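Local coordinates for protein genome packaging NTPase B204 (Sulfolobus turreted icosahedral virus 2, PDB 4KFR) that probably hydrolyses nucleoside triphosphates to power packaging of the viral genome, at residues A[11-16]-A[136-141]. Sequence-based numbering, arbitrary orientation.
Sequences GRKKSG and STQRVY. With SO4 (sulfate ion), chain D.
The loop between strand 6-10 and helix 17-31, which has the sequence and shape of a P-loop (Walker A), passes the end of strand 131-137, which lies parallel to and next to strand 6-10 in the central sheet. Gly-11 N extends the strand pairing, donating in the carbonyl plane to Thr-137 O at 3.1 Å with an N-H...O angle of 155°. A CA-H...O contact of 3.2 Å from Gln-138 CA to Gly-11 O follows, and the same Gly-11 O accepts from Lys-17 NZ.

Beyond the backbone, the side chains of Lys-13 and Gln-138 cross at a slant, with Lys-13 CG and NZ meeting the Gln-138 amide. Lys-13 runs extended until chi4 (78°) bends its ammonium toward that amide, where NZ lies 3.2 Å from OE1. NZ sits above the carbonyl plane, with a C=O...N angle of only 101°, so this hydrogen bond is poorly directed. Gln-138 NE2 makes a weak bond to Glu-104.

Within the loop, a type II turn from Arg-12 to Ser-15 is closed by Ser-15 N and OG, both donating to Arg-12 O, OG at 2.6 Å. A sulfate, probably from the crystallisation liquor, accepts from Lys-14 N at 2.7 Å and from Gly-16 N; Lys-17 N and Ser-18 N also donate to it. Such a nest is consistent with a nucleotide phosphate site. The Gly-11 to Thr-137 bond joins it to the strand end, and the Lys-13 to Gln-138 bond is a weaker addition just beyond.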
# COMPACT_ATOMS: atom_id res chain seq x y z
N GLY A 11 1.59 9.45 -5.06
CA GLY A 11 1.25 10.86 -5.16
C GLY A 11 1.90 11.70 -4.09
O GLY A 11 2.08 11.25 -2.96
N ARG A 12 2.26 12.93 -4.44
CA ARG A 12 2.88 13.85 -3.48
C ARG A 12 1.96 14.12 -2.29
O ARG A 12 0.75 13.87 -2.37
CB ARG A 12 3.20 15.18 -4.16
CG ARG A 12 1.96 15.92 -4.65
CD ARG A 12 2.36 17.14 -5.49
NE ARG A 12 1.20 17.95 -5.87
CZ ARG A 12 1.24 18.97 -6.74
NH1 ARG A 12 2.39 19.30 -7.33
NH2 ARG A 12 0.13 19.65 -7.02
N LYS A 13 2.52 14.63 -1.20
CA LYS A 13 1.73 14.96 -0.02
C LYS A 13 0.49 15.77 -0.37
O LYS A 13 0.53 16.63 -1.25
CB LYS A 13 2.56 15.71 1.03
CG LYS A 13 3.48 14.84 1.85
CD LYS A 13 4.13 15.66 2.96
CE LYS A 13 5.07 14.83 3.81
NZ LYS A 13 6.39 14.60 3.14
N LYS A 14 -0.61 15.46 0.32
CA LYS A 14 -1.92 16.09 0.10
C LYS A 14 -2.61 15.72 -1.22
O LYS A 14 -3.58 16.37 -1.61
CB LYS A 14 -1.86 17.60 0.32
CG LYS A 14 -1.33 17.96 1.71
CD LYS A 14 -0.86 19.40 1.81
CE LYS A 14 -2.01 20.35 2.06
NZ LYS A 14 -1.52 21.64 2.65
N SER A 15 -2.12 14.67 -1.88
CA SER A 15 -2.79 14.16 -3.08
C SER A 15 -4.14 13.53 -2.72
O SER A 15 -5.04 13.47 -3.55
CB SER A 15 -1.93 13.11 -3.79
OG SER A 15 -0.79 13.67 -4.41
N GLY A 16 -4.27 13.03 -1.50
CA GLY A 16 -5.48 12.33 -1.08
C GLY A 16 -5.33 10.82 -0.86
O GLY A 16 -6.33 10.09 -0.85
N SER A 136 1.65 2.72 0.07
CA SER A 136 1.45 4.12 -0.28
C SER A 136 2.81 4.80 -0.36
O SER A 136 3.68 4.53 0.46
CB SER A 136 0.57 4.82 0.77
OG SER A 136 0.13 6.09 0.32
N THR A 137 3.01 5.66 -1.36
CA THR A 137 4.28 6.40 -1.46
C THR A 137 4.11 7.76 -2.15
O THR A 137 3.12 8.00 -2.83
CB THR A 137 5.38 5.56 -2.17
OG1 THR A 137 6.68 6.07 -1.81
CG2 THR A 137 5.21 5.57 -3.68
N GLN A 138 5.09 8.65 -1.96
CA GLN A 138 4.98 10.01 -2.48
C GLN A 138 5.45 10.15 -3.91
O GLN A 138 4.80 10.81 -4.72
CB GLN A 138 5.76 11.00 -1.59
CG GLN A 138 5.14 11.21 -0.23
CD GLN A 138 6.07 11.96 0.71
OE1 GLN A 138 6.55 13.05 0.39
NE2 GLN A 138 6.35 11.35 1.86
N ARG A 139 6.58 9.53 -4.21
CA ARG A 139 7.20 9.64 -5.53
C ARG A 139 7.35 8.25 -6.13
O ARG A 139 7.82 7.33 -5.45
CB ARG A 139 8.58 10.30 -5.40
CG ARG A 139 8.52 11.77 -4.99
CD ARG A 139 9.82 12.22 -4.35
NE ARG A 139 10.07 11.52 -3.09
CZ ARG A 139 9.74 11.99 -1.89
NH1 ARG A 139 9.16 13.18 -1.78
NH2 ARG A 139 10.01 11.28 -0.80
N VAL A 140 6.96 8.10 -7.38
CA VAL A 140 6.97 6.78 -8.01
C VAL A 140 8.35 6.12 -7.97
O VAL A 140 8.45 4.90 -7.84
CB VAL A 140 6.43 6.83 -9.46
CG1 VAL A 140 7.39 7.57 -10.37
CG2 VAL A 140 6.18 5.42 -9.98
N TYR A 141 9.41 6.91 -8.06
CA TYR A 141 10.76 6.37 -8.23
C TYR A 141 11.43 6.03 -6.91
O TYR A 141 12.63 5.77 -6.87
CB TYR A 141 11.65 7.32 -9.06
CG TYR A 141 11.77 8.74 -8.56
CD1 TYR A 141 12.36 9.03 -7.33
CD2 TYR A 141 11.34 9.81 -9.33
CE1 TYR A 141 12.48 10.33 -6.87
CE2 TYR A 141 11.45 11.12 -8.89
CZ TYR A 141 12.03 11.37 -7.66
OH TYR A 141 12.15 12.67 -7.21
S SO4 D . -1.91 12.31 1.14
O1 SO4 D . -0.73 13.04 1.58
O2 SO4 D . -1.71 11.84 -0.22
O3 SO4 D . -3.05 13.23 1.18
O4 SO4 D . -2.18 11.18 2.02
O HOH W 1 5.33 14.55 -1.08